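Local coordinates for protein acetyltransferase PA1377 (Pseudomonas aeruginosa, PDB 2VI7) that probably acts as an N-acetyltransferase of the GNAT (GCN5-related) family, although its substrate is not established, at residues Thr22-Asp27 / Ala94-Gly99; Glu15-Gly20 / Gly67-Ser72; Glu109-Ala114 / Arg121-Thr126; Pro133-Tyr138 / Asp161-Ala166. All blocks are in the same frame, centred on the assembly; numbering follows the deposited sequence.

From the N terminus, helix 18-25 takes part in two contacts. Contact 2 starts first, at 15-20, and closes on strand 68-77; contact 1 starts just after it, at 22-27, and closes later, at the end of strand 86-95, so the two loops cross. Since these strands are neighbours, the contacts touch, with Ala94 N 2.9 Å from Ser72 O. Contact 3 then closes the short loop from helix 102-117 to strand 122-128, and contact 4 follows in series, bringing helix 132-140 onto strand 158-168. Contacts 3 and 4 meet where Leu125 O lies 2.8 Å from Met165 N. All four contacts pack helices against one mixed sheet.

Contact 1. Residues Thr22-Asp27 / Ala94-Gly99; sequences TALYND and AVAWQG
Tyr25 sets the edge of its ring against the methyl of Ala94, with Tyr25 CE2 3.6 Å from Ala94 CB. The methyl lies near the ring plane, so it meets the rim and not a face, and the hydroxyl oxygen Tyr25 OH also comes within 4.0 Å of Ala94 CB. The first bond of the Tyr25 side chain leads away from 94-99; it is the length of the ring, with CG anti to the carbonyl carbon (chi1 -68°), that brings the phenol end back to the strand. Leu24, one residue earlier, points directly at 94-99 and divides its two methyls between two residues. Leu24 CD1 reaches the methyl of Ala96, 4.1 Å from Ala96 CB, while Leu24 CD2 stands 3.9 Å from the carbonyl oxygen Ala94 O. The backbones come nearest here, with the CA atoms of Leu24 and Ala96 6.9 Å apart. The contact is mostly carbon on carbon, with Leu24 CD2 also near a carbonyl oxygen, and the small side chains of Ala94 and Ala96 let the helix end settle close to the strand. Val30, in helix 28-31, touches both Leu24 and Ala94, and Asp27 caps that helix through OD1 and the backbone N of Ala29. A glycerol lies about 4 Å from the Tyr25 side chain. The pairing is that of the GNAT fold, in which the first helix packs on the central sheet; segment 94-99 leaves strand 86-95 for the loop before helix 102-117, the loop that in relatives binds the pyrophosphate of acetyl-CoA.

Contact 2. Residues Glu15-Gly20 / Gly67-Ser72; sequences ERHVEG and GDVIGS
Helix and strand come very close at one point, where the CA atoms of Gly20 and Val69 are 5.0 Å apart. Val69 points its side chain straight at the helix and lies on the bare backbone of Gly20. Val69 CB is 3.5 Å from the carbonyl oxygen Gly20 O, and the two methyls fork over the same residue. CG1, anti to the backbone N of Val69 (chi1 170°), sits 3.8 Å from Gly20 O; CG2, on the other branch, lies 3.7 Å from Gly20 C. Gly20 has no side chain, and this leaves room for a branched residue to press against the main chain of a helix. Val69 CG2 also approaches the preceding turn, 4.2 Å from His17 O and 4.5 Å from His17 CB, which makes His17 a looser second wall. Around this point Leu24 and Leu64 touch Val69, and Leu64 and Val62 touch His17, so the valine continues an apolar layer between helix 18-25 and strands 58-65 and 68-77. Just beyond it, Ile70 and Gly71 both face Ala63 in a classic beta bulge. The contact is made of methyl groups against peptide backbone, without directional bonds between the segments. Its closeness therefore rests on shape, a branched side chain fitted to a glycine, and not on polarity.

Contact 3. Residues Glu109-Ala114 / Arg121-Thr126; sequences ELLDIA and RRVELT
Val123 fills the angle between Ala114 and Leu111 with a single methyl, and this is the close-packed part of the contact. CG2 of Val123 lies 4.1 Å from Ala114 CB and 4.3 Å from Leu111 CD2. With chi1 at -177°, CG2 falls on the branch beside the backbone N, within reach of both helix residues. All three side chains are buried, and Phe143 extends the apolar layer over Val123. The overlap is small, 87 Å² over both sides, since one strand residue alone carries it. The other edge of the helix is looser and polar, and Asp112 is partly exposed there. The far face of the strand is polar too, but tightly bonded. There Arg122 NE donates to Glu124 OE2 at 2.7 Å, with a nearly straight N-H line (164°). The carboxylate oxygen accepts through its anti lone pair and lies only 8° out of the guanidinium plane. Each charge has a second partner, Glu146 for Arg122 and Arg83 for Glu124, which probably holds both groups in place. The second subunit comes up to this side, with its Asp151 in a salt bridge to Arg121 and its Tyr152 against Glu124. An apolar helix face laid on the strand that follows it is characteristic of a beta-alpha-beta crossover, here strand 86-95, helix 102-117 and strand 122-128, at the centre of the GNAT fold.

Contact 4. Residues Pro133-Tyr138 / Asp161-Ala166; sequences PALALY and DVYSMA
Met165 rises from its strand toward helix 132-140, and its sulfur and terminal methyl do the touching. From CB, the chain runs to CG on the side of the backbone N (chi1 -57°) and continues extended, carrying the sulfur up to the helix. There Met165 SD touches two residues, 3.9 Å from Leu135 CD2 and 4.1 Å from Tyr138 CB. A bend at chi3 (90°) then turns the tip, bringing Met165 CE to 3.6 Å from Leu135 CD2, so that one leucine methyl meets both sulfur and methyl. The two side chains cross at about a right angle. The other methyl of Leu135 serves a different partner: CD1 is 3.9 Å from Tyr163 CE1, the ring carbon next to the one bearing the hydroxyl. Leu135 thus spreads its branches over two strand residues that point to the same side of the sheet. Tyr138 meets the sulfur chiefly through its CB; its hydroxyl is hydrogen-bonded to the backbone N of Val93, near the end of strand 86-95. A sulfate lies about 4 Å from the Met165 side chain. Segments 133-138 and 161-166 run nearly parallel, at 18°, with their axes 11.0 Å apart. Leu137 packs on Ser104 and Leu107, and Tyr138 on Leu107 and Leu125, so helix 132-140 lies over strands 122-128 and 158-168, beside helix 102-117.

Contact 1. Residues Thr22-Asp27 / Ala94-Gly99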
loop_
_atom_site.group_PDB
_atom_site.type_symbol
_atom_site.label_atom_id
_atom_site.label_comp_id
_atom_site.label_asym_id
_atom_site.label_seq_id
_atom_site.Cartn_x
_atom_site.Cartn_y
_atom_site.Cartn_z
ATOM N N THR A 22 -9.992 -21.028 -3.339
ATOM C CA THR A 22 -11.262 -20.331 -3.452
ATOM C C THR A 22 -12.186 -20.757 -2.317
ATOM O O THR A 22 -12.862 -19.930 -1.709
ATOM C CB THR A 22 -11.924 -20.654 -4.786
ATOM O OG1 THR A 22 -11.082 -20.200 -5.848
ATOM C CG2 THR A 22 -13.229 -19.947 -4.905
ATOM N N ALA A 23 -12.205 -22.055 -2.037
ATOM C CA ALA A 23 -13.026 -22.593 -0.964
ATOM C C ALA A 23 -12.558 -22.033 0.373
ATOM O O ALA A 23 -13.373 -21.743 1.255
ATOM C CB ALA A 23 -12.936 -24.110 -0.946
ATOM N N LEU A 24 -11.244 -21.891 0.525
ATOM C CA LEU A 24 -10.666 -21.364 1.760
ATOM C C LEU A 24 -11.274 -20.006 2.114
ATOM O O LEU A 24 -11.751 -19.790 3.224
ATOM C CB LEU A 24 -9.146 -21.213 1.619
ATOM C CG LEU A 24 -8.432 -20.554 2.807
ATOM C CD1 LEU A 24 -8.504 -21.483 4.018
ATOM C CD2 LEU A 24 -6.983 -20.234 2.434
ATOM N N TYR A 25 -11.257 -19.097 1.149
ATOM C CA TYR A 25 -11.783 -17.758 1.343
ATOM C C TYR A 25 -13.305 -17.693 1.394
ATOM O O TYR A 25 -13.870 -16.683 1.817
ATOM C CB TYR A 25 -11.236 -16.847 0.246
ATOM C CG TYR A 25 -9.744 -16.618 0.372
ATOM C CD1 TYR A 25 -8.940 -16.461 -0.758
ATOM C CD2 TYR A 25 -9.135 -16.553 1.629
ATOM C CE1 TYR A 25 -7.560 -16.246 -0.638
ATOM C CE2 TYR A 25 -7.766 -16.339 1.762
ATOM C CZ TYR A 25 -6.983 -16.185 0.626
ATOM O OH TYR A 25 -5.631 -15.953 0.752
ATOM N N ASN A 26 -13.969 -18.768 0.970
ATOM C CA ASN A 26 -15.425 -18.803 0.999
ATOM C C ASN A 26 -15.920 -19.068 2.416
ATOM O O ASN A 26 -17.119 -19.038 2.669
ATOM C CB ASN A 26 -15.975 -19.852 0.019
ATOM C CG ASN A 26 -16.096 -19.317 -1.410
ATOM O OD1 ASN A 26 -15.635 -18.211 -1.721
ATOM N ND2 ASN A 26 -16.713 -20.105 -2.286
ATOM N N ASP A 27 -14.998 -19.336 3.336
ATOM C CA ASP A 27 -15.371 -19.535 4.733
ATOM C C ASP A 27 -15.305 -18.126 5.324
ATOM O O ASP A 27 -14.227 -17.543 5.431
ATOM C CB ASP A 27 -14.374 -20.451 5.455
ATOM C CG ASP A 27 -14.737 -20.681 6.929
ATOM O OD1 ASP A 27 -15.574 -19.922 7.472
ATOM O OD2 ASP A 27 -14.176 -21.614 7.548
ATOM N N ALA A 94 -3.897 -16.486 6.268
ATOM C CA ALA A 94 -5.317 -16.851 6.145
ATOM C C ALA A 94 -5.436 -18.327 6.492
ATOM O O ALA A 94 -5.115 -19.183 5.667
ATOM C CB ALA A 94 -5.796 -16.615 4.730
ATOM N N VAL A 95 -5.913 -18.625 7.699
ATOM C CA VAL A 95 -6.011 -20.010 8.145
ATOM C C VAL A 95 -7.401 -20.514 8.537
ATOM O O VAL A 95 -8.165 -19.825 9.226
ATOM C CB VAL A 95 -5.051 -20.250 9.331
ATOM C CG1 VAL A 95 -5.043 -21.716 9.717
ATOM C CG2 VAL A 95 -3.658 -19.806 8.957
ATOM N N ALA A 96 -7.694 -21.739 8.095
ATOM C CA ALA A 96 -8.961 -22.405 8.385
ATOM C C ALA A 96 -8.934 -22.863 9.839
ATOM O O ALA A 96 -9.823 -22.520 10.629
ATOM C CB ALA A 96 -9.148 -23.611 7.470
ATOM N N TRP A 97 -7.898 -23.629 10.179
ATOM C CA TRP A 97 -7.716 -24.154 11.534
ATOM C C TRP A 97 -6.884 -23.209 12.400
ATOM O O TRP A 97 -5.668 -23.074 12.211
ATOM C CB TRP A 97 -7.024 -25.519 11.501
ATOM C CG TRP A 97 -7.662 -26.492 10.574
ATOM C CD1 TRP A 97 -8.942 -26.444 10.082
ATOM C CD2 TRP A 97 -7.075 -27.689 10.059
ATOM N NE1 TRP A 97 -9.187 -27.542 9.292
ATOM C CE2 TRP A 97 -8.061 -28.326 9.259
ATOM C CE3 TRP A 97 -5.812 -28.293 10.198
ATOM C CZ2 TRP A 97 -7.826 -29.539 8.597
ATOM C CZ3 TRP A 97 -5.573 -29.502 9.541
ATOM C CH2 TRP A 97 -6.582 -30.113 8.749
ATOM N N GLN A 98 -7.543 -22.555 13.349
ATOM C CA GLN A 98 -6.843 -21.649 14.240
ATOM C C GLN A 98 -6.332 -22.525 15.390
ATOM O O GLN A 98 -7.060 -23.401 15.880
ATOM C CB GLN A 98 -7.811 -20.569 14.740
ATOM C CG GLN A 98 -8.314 -19.631 13.639
ATOM C CD GLN A 98 -7.438 -18.401 13.456
ATOM N N GLY A 99 -5.075 -22.322 15.784
ATOM C CA GLY A 99 -4.509 -23.103 16.871
ATOM C C GLY A 99 -3.813 -24.389 16.460
ATOM O O GLY A 99 -3.018 -24.933 17.230
#

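Contact 2. Residues Glu15-Gly20 / Gly67-Ser72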
loop_
_atom_site.group_PDB
_atom_site.type_symbol
_atom_site.label_atom_id
_atom_site.label_comp_id
_atom_site.label_asym_id
_atom_site.label_seq_id
_atom_site.Cartn_x
_atom_site.Cartn_y
_atom_site.Cartn_z
ATOM N N GLU A 15 -2.290 -23.151 -10.550
ATOM C CA GLU A 15 -3.604 -23.513 -11.067
ATOM C C GLU A 15 -4.257 -24.712 -10.411
ATOM O O GLU A 15 -5.474 -24.732 -10.185
ATOM N N ARG A 16 -3.442 -25.714 -10.098
ATOM C CA ARG A 16 -3.928 -26.930 -9.465
ATOM C C ARG A 16 -4.675 -26.634 -8.170
ATOM O O ARG A 16 -5.571 -27.379 -7.782
ATOM C CB ARG A 16 -2.763 -27.862 -9.130
ATOM C CG ARG A 16 -1.507 -27.676 -9.980
ATOM C CD ARG A 16 -0.274 -28.094 -9.192
ATOM N NE ARG A 16 -0.672 -28.924 -8.059
ATOM C CZ ARG A 16 0.157 -29.396 -7.135
ATOM N NH1 ARG A 16 1.454 -29.128 -7.194
ATOM N NH2 ARG A 16 -0.320 -30.133 -6.144
ATOM N N HIS A 17 -4.287 -25.551 -7.500
ATOM C CA HIS A 17 -4.882 -25.151 -6.213
ATOM C C HIS A 17 -6.054 -24.163 -6.217
ATOM O O HIS A 17 -6.753 -24.048 -5.207
ATOM C CB HIS A 17 -3.794 -24.562 -5.292
ATOM C CG HIS A 17 -2.627 -25.471 -5.047
ATOM N ND1 HIS A 17 -1.379 -25.243 -5.591
ATOM C CD2 HIS A 17 -2.507 -26.588 -4.291
ATOM C CE1 HIS A 17 -0.541 -26.179 -5.178
ATOM N NE2 HIS A 17 -1.200 -27.009 -4.388
ATOM N N VAL A 18 -6.261 -23.446 -7.319
ATOM C CA VAL A 18 -7.340 -22.449 -7.406
ATOM C C VAL A 18 -8.687 -22.866 -6.819
ATOM O O VAL A 18 -9.401 -22.038 -6.250
ATOM C CB VAL A 18 -7.607 -22.012 -8.862
ATOM C CG1 VAL A 18 -8.373 -20.686 -8.878
ATOM C CG2 VAL A 18 -6.313 -21.876 -9.610
ATOM N N GLU A 19 -9.046 -24.138 -6.958
ATOM C CA GLU A 19 -10.324 -24.594 -6.427
ATOM C C GLU A 19 -10.303 -24.626 -4.900
ATOM O O GLU A 19 -11.231 -24.141 -4.251
ATOM C CB GLU A 19 -10.673 -25.984 -6.973
ATOM C CG GLU A 19 -12.178 -26.259 -6.995
ATOM C CD GLU A 19 -12.526 -27.668 -7.471
ATOM O OE1 GLU A 19 -12.002 -28.084 -8.534
ATOM O OE2 GLU A 19 -13.328 -28.343 -6.777
ATOM N N GLY A 20 -9.240 -25.194 -4.335
ATOM C CA GLY A 20 -9.116 -25.278 -2.890
ATOM C C GLY A 20 -8.912 -23.930 -2.221
ATOM O O GLY A 20 -9.422 -23.689 -1.121
ATOM N N GLY A 67 -4.299 -33.009 0.543
ATOM C CA GLY A 67 -4.779 -32.340 -0.658
ATOM C C GLY A 67 -5.794 -31.211 -0.533
ATOM O O GLY A 67 -6.194 -30.631 -1.547
ATOM N N ASP A 68 -6.228 -30.893 0.685
ATOM C CA ASP A 68 -7.183 -29.801 0.883
ATOM C C ASP A 68 -6.458 -28.524 1.316
ATOM O O ASP A 68 -5.626 -28.558 2.229
ATOM C CB ASP A 68 -8.223 -30.156 1.960
ATOM C CG ASP A 68 -9.143 -31.312 1.553
ATOM O OD1 ASP A 68 -9.748 -31.249 0.458
ATOM O OD2 ASP A 68 -9.264 -32.277 2.347
ATOM N N VAL A 69 -6.774 -27.403 0.669
ATOM C CA VAL A 69 -6.153 -26.129 1.022
ATOM C C VAL A 69 -6.725 -25.652 2.353
ATOM O O VAL A 69 -7.879 -25.226 2.415
ATOM C CB VAL A 69 -6.421 -25.049 -0.047
ATOM C CG1 VAL A 69 -5.975 -23.688 0.463
ATOM C CG2 VAL A 69 -5.680 -25.393 -1.333
ATOM N N ILE A 70 -5.920 -25.722 3.410
ATOM C CA ILE A 70 -6.360 -25.311 4.737
ATOM C C ILE A 70 -5.743 -23.990 5.174
ATOM O O ILE A 70 -5.976 -23.525 6.298
ATOM C CB ILE A 70 -6.005 -26.374 5.794
ATOM C CG1 ILE A 70 -4.489 -26.589 5.819
ATOM C CG2 ILE A 70 -6.726 -27.674 5.486
ATOM C CD1 ILE A 70 -4.012 -27.550 6.888
ATOM N N GLY A 71 -4.953 -23.388 4.294
ATOM C CA GLY A 71 -4.321 -22.131 4.640
ATOM C C GLY A 71 -3.533 -21.508 3.512
ATOM O O GLY A 71 -3.173 -22.170 2.545
ATOM N N SER A 72 -3.251 -20.221 3.640
ATOM C CA SER A 72 -2.511 -19.528 2.608
ATOM C C SER A 72 -1.893 -18.240 3.129
ATOM O O SER A 72 -2.346 -17.686 4.131
ATOM C CB SER A 72 -3.440 -19.223 1.444
ATOM O OG SER A 72 -2.729 -18.598 0.404
#

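Contact 3. Residues Glu109-Ala114 / Arg121-Thr126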
loop_
_atom_site.group_PDB
_atom_site.type_symbol
_atom_site.label_atom_id
_atom_site.label_comp_id
_atom_site.label_asym_id
_atom_site.label_seq_id
_atom_site.Cartn_x
_atom_site.Cartn_y
_atom_site.Cartn_z
ATOM N N GLU A 109 7.884 -19.960 7.027
ATOM C CA GLU A 109 8.433 -20.268 5.716
ATOM C C GLU A 109 8.553 -19.047 4.807
ATOM O O GLU A 109 9.493 -18.961 4.024
ATOM C CB GLU A 109 7.583 -21.341 5.036
ATOM C CG GLU A 109 8.234 -21.969 3.813
ATOM C CD GLU A 109 9.146 -23.132 4.172
ATOM O OE1 GLU A 109 9.404 -23.335 5.382
ATOM O OE2 GLU A 109 9.597 -23.833 3.241
ATOM N N LEU A 110 7.607 -18.114 4.888
ATOM C CA LEU A 110 7.681 -16.903 4.071
ATOM C C LEU A 110 8.853 -16.054 4.551
ATOM O O LEU A 110 9.520 -15.392 3.753
ATOM C CB LEU A 110 6.400 -16.073 4.187
ATOM C CG LEU A 110 5.086 -16.552 3.571
ATOM C CD1 LEU A 110 4.030 -15.500 3.802
ATOM C CD2 LEU A 110 5.253 -16.783 2.087
ATOM N N LEU A 111 9.093 -16.078 5.861
ATOM C CA LEU A 111 10.173 -15.313 6.470
ATOM C C LEU A 111 11.534 -15.918 6.150
ATOM O O LEU A 111 12.539 -15.210 6.139
ATOM C CB LEU A 111 9.967 -15.234 7.982
ATOM C CG LEU A 111 8.722 -14.449 8.389
ATOM C CD1 LEU A 111 8.595 -14.397 9.900
ATOM C CD2 LEU A 111 8.809 -13.054 7.800
ATOM N N ASP A 112 11.562 -17.228 5.905
ATOM C CA ASP A 112 12.794 -17.915 5.538
ATOM C C ASP A 112 13.172 -17.408 4.144
ATOM O O ASP A 112 14.336 -17.110 3.869
ATOM C CB ASP A 112 12.580 -19.432 5.482
ATOM C CG ASP A 112 13.815 -20.182 4.951
ATOM O OD1 ASP A 112 13.668 -21.060 4.065
ATOM O OD2 ASP A 112 14.936 -19.889 5.420
ATOM N N ILE A 113 12.173 -17.311 3.270
ATOM C CA ILE A 113 12.377 -16.828 1.912
ATOM C C ILE A 113 12.803 -15.360 1.931
ATOM O O ILE A 113 13.705 -14.952 1.195
ATOM C CB ILE A 113 11.082 -16.938 1.076
ATOM C CG1 ILE A 113 10.666 -18.402 0.927
ATOM C CG2 ILE A 113 11.289 -16.282 -0.281
ATOM C CD1 ILE A 113 11.669 -19.267 0.189
ATOM N N ALA A 114 12.140 -14.577 2.779
ATOM C CA ALA A 114 12.415 -13.157 2.907
ATOM C C ALA A 114 13.818 -12.908 3.433
ATOM O O ALA A 114 14.542 -12.063 2.909
ATOM C CB ALA A 114 11.383 -12.512 3.837
ATOM N N ARG A 121 15.120 -6.474 4.183
ATOM C CA ARG A 121 15.433 -5.820 5.449
ATOM C C ARG A 121 14.167 -5.529 6.256
ATOM O O ARG A 121 14.216 -5.387 7.469
ATOM C CB ARG A 121 16.156 -4.496 5.184
ATOM C CG ARG A 121 16.555 -3.711 6.425
ATOM C CD ARG A 121 16.936 -2.300 6.010
ATOM N NE ARG A 121 17.468 -1.470 7.090
ATOM C CZ ARG A 121 18.728 -1.511 7.522
ATOM N NH1 ARG A 121 19.593 -2.357 6.974
ATOM N NH2 ARG A 121 19.138 -0.675 8.473
ATOM N N ARG A 122 13.030 -5.465 5.577
ATOM C CA ARG A 122 11.782 -5.118 6.233
ATOM C C ARG A 122 10.598 -5.890 5.673
ATOM O O ARG A 122 10.435 -5.991 4.462
ATOM C CB ARG A 122 11.560 -3.616 6.043
ATOM C CG ARG A 122 10.292 -3.036 6.608
ATOM C CD ARG A 122 10.157 -1.587 6.174
ATOM N NE ARG A 122 8.814 -1.090 6.453
ATOM C CZ ARG A 122 8.403 -0.684 7.649
ATOM N NH1 ARG A 122 9.238 -0.698 8.675
ATOM N NH2 ARG A 122 7.146 -0.311 7.834
ATOM N N VAL A 123 9.777 -6.444 6.558
ATOM C CA VAL A 123 8.581 -7.162 6.135
ATOM C C VAL A 123 7.429 -6.479 6.861
ATOM O O VAL A 123 7.494 -6.260 8.071
ATOM C CB VAL A 123 8.634 -8.653 6.501
ATOM C CG1 VAL A 123 7.395 -9.360 5.974
ATOM C CG2 VAL A 123 9.869 -9.284 5.912
ATOM N N GLU A 124 6.387 -6.140 6.107
ATOM C CA GLU A 124 5.236 -5.417 6.633
ATOM C C GLU A 124 3.919 -6.183 6.585
ATOM O O GLU A 124 3.695 -7.017 5.712
ATOM C CB GLU A 124 5.090 -4.116 5.847
ATOM C CG GLU A 124 6.429 -3.485 5.498
ATOM C CD GLU A 124 6.335 -2.474 4.374
ATOM O OE1 GLU A 124 5.548 -2.710 3.436
ATOM O OE2 GLU A 124 7.061 -1.455 4.416
ATOM N N LEU A 125 3.043 -5.884 7.537
ATOM C CA LEU A 125 1.735 -6.523 7.604
ATOM C C LEU A 125 0.771 -5.653 8.389
ATOM O O LEU A 125 1.175 -4.696 9.038
ATOM C CB LEU A 125 1.841 -7.902 8.275
ATOM C CG LEU A 125 2.116 -8.011 9.786
ATOM C CD1 LEU A 125 0.914 -7.549 10.589
ATOM C CD2 LEU A 125 2.420 -9.459 10.125
ATOM N N THR A 126 -0.514 -5.975 8.305
ATOM C CA THR A 126 -1.531 -5.249 9.056
ATOM C C THR A 126 -2.371 -6.368 9.634
ATOM O O THR A 126 -2.486 -7.427 9.036
ATOM C CB THR A 126 -2.424 -4.337 8.159
ATOM O OG1 THR A 126 -3.040 -5.122 7.133
ATOM C CG2 THR A 126 -1.611 -3.209 7.541
#

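Contact 4. Residues Pro133-Tyr138 / Asp161-Ala166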
loop_
_atom_site.group_PDB
_atom_site.type_symbol
_atom_site.label_atom_id
_atom_site.label_comp_id
_atom_site.label_asym_id
_atom_site.label_seq_id
_atom_site.Cartn_x
_atom_site.Cartn_y
_atom_site.Cartn_z
ATOM N N PRO A 133 -4.958 -14.055 18.666
ATOM C CA PRO A 133 -4.046 -15.109 18.214
ATOM C C PRO A 133 -3.103 -14.690 17.065
ATOM O O PRO A 133 -1.929 -15.055 17.065
ATOM C CB PRO A 133 -4.992 -16.253 17.818
ATOM C CG PRO A 133 -6.349 -15.603 17.708
ATOM C CD PRO A 133 -6.333 -14.561 18.774
ATOM N N ALA A 134 -3.605 -13.925 16.096
ATOM C CA ALA A 134 -2.771 -13.491 14.975
ATOM C C ALA A 134 -1.668 -12.560 15.468
ATOM O O ALA A 134 -0.520 -12.661 15.044
ATOM C CB ALA A 134 -3.621 -12.782 13.927
ATOM N N LEU A 135 -2.027 -11.653 16.367
ATOM C CA LEU A 135 -1.077 -10.698 16.921
ATOM C C LEU A 135 0.032 -11.437 17.653
ATOM O O LEU A 135 1.201 -11.051 17.588
ATOM C CB LEU A 135 -1.786 -9.768 17.908
ATOM C CG LEU A 135 -1.601 -8.254 17.818
ATOM C CD1 LEU A 135 -2.217 -7.637 19.065
ATOM C CD2 LEU A 135 -0.130 -7.874 17.692
ATOM N N ALA A 136 -0.354 -12.493 18.365
ATOM C CA ALA A 136 0.586 -13.302 19.122
ATOM C C ALA A 136 1.521 -14.013 18.155
ATOM O O ALA A 136 2.715 -14.140 18.419
ATOM C CB ALA A 136 -0.170 -14.323 19.984
ATOM N N LEU A 137 0.968 -14.465 17.032
ATOM C CA LEU A 137 1.745 -15.157 16.009
ATOM C C LEU A 137 2.795 -14.238 15.367
ATOM O O LEU A 137 3.967 -14.600 15.263
ATOM C CB LEU A 137 0.814 -15.719 14.924
ATOM C CG LEU A 137 1.504 -16.321 13.691
ATOM C CD1 LEU A 137 2.307 -17.529 14.103
ATOM C CD2 LEU A 137 0.477 -16.723 12.655
ATOM N N TYR A 138 2.373 -13.051 14.945
ATOM C CA TYR A 138 3.278 -12.106 14.315
ATOM C C TYR A 138 4.333 -11.627 15.300
ATOM O O TYR A 138 5.479 -11.415 14.927
ATOM C CB TYR A 138 2.482 -10.933 13.740
ATOM C CG TYR A 138 1.392 -11.383 12.775
ATOM C CD1 TYR A 138 1.624 -12.416 11.865
ATOM C CD2 TYR A 138 0.132 -10.778 12.769
ATOM C CE1 TYR A 138 0.632 -12.838 10.976
ATOM C CE2 TYR A 138 -0.873 -11.191 11.877
ATOM C CZ TYR A 138 -0.614 -12.225 10.986
ATOM O OH TYR A 138 -1.592 -12.661 10.118
ATOM N N ASP A 161 -10.333 -1.244 13.116
ATOM C CA ASP A 161 -8.963 -0.755 13.097
ATOM C C ASP A 161 -7.982 -1.907 12.916
ATOM O O ASP A 161 -8.336 -3.070 13.077
ATOM C CB ASP A 161 -8.636 -0.019 14.405
ATOM C CG ASP A 161 -9.711 0.983 14.808
ATOM O OD1 ASP A 161 -10.266 1.671 13.925
ATOM O OD2 ASP A 161 -9.989 1.093 16.024
ATOM N N VAL A 162 -6.751 -1.573 12.556
ATOM C CA VAL A 162 -5.714 -2.573 12.397
ATOM C C VAL A 162 -4.431 -2.031 12.979
ATOM O O VAL A 162 -4.273 -0.828 13.161
ATOM C CB VAL A 162 -5.407 -2.924 10.902
ATOM C CG1 VAL A 162 -6.665 -3.369 10.188
ATOM C CG2 VAL A 162 -4.750 -1.736 10.202
ATOM N N TYR A 163 -3.527 -2.943 13.293
ATOM C CA TYR A 163 -2.211 -2.579 13.775
ATOM C C TYR A 163 -1.312 -2.744 12.553
ATOM O O TYR A 163 -1.402 -3.737 11.827
ATOM C CB TYR A 163 -1.742 -3.523 14.884
ATOM C CG TYR A 163 -2.360 -3.239 16.226
ATOM C CD1 TYR A 163 -2.888 -4.259 17.008
ATOM C CD2 TYR A 163 -2.414 -1.943 16.720
ATOM C CE1 TYR A 163 -3.457 -3.987 18.255
ATOM C CE2 TYR A 163 -2.980 -1.662 17.963
ATOM C CZ TYR A 163 -3.502 -2.687 18.723
ATOM O OH TYR A 163 -4.081 -2.392 19.941
ATOM N N SER A 164 -0.482 -1.746 12.303
ATOM C CA SER A 164 0.458 -1.801 11.198
ATOM C C SER A 164 1.736 -2.335 11.839
ATOM O O SER A 164 2.285 -1.694 12.724
ATOM C CB SER A 164 0.689 -0.400 10.644
ATOM O OG SER A 164 1.510 -0.458 9.497
ATOM N N MET A 165 2.194 -3.511 11.416
ATOM C CA MET A 165 3.396 -4.098 11.991
ATOM C C MET A 165 4.527 -4.296 10.994
ATOM O O MET A 165 4.315 -4.372 9.791
ATOM C CB MET A 165 3.067 -5.433 12.642
ATOM C CG MET A 165 1.992 -5.350 13.718
ATOM S SD MET A 165 1.648 -6.965 14.399
ATOM C CE MET A 165 2.819 -7.003 15.750
ATOM N N ALA A 166 5.742 -4.367 11.512
ATOM C CA ALA A 166 6.909 -4.555 10.678
ATOM C C ALA A 166 7.929 -5.383 11.433
ATOM O O ALA A 166 8.028 -5.297 12.652
ATOM C CB ALA A 166 7.508 -3.206 10.300
#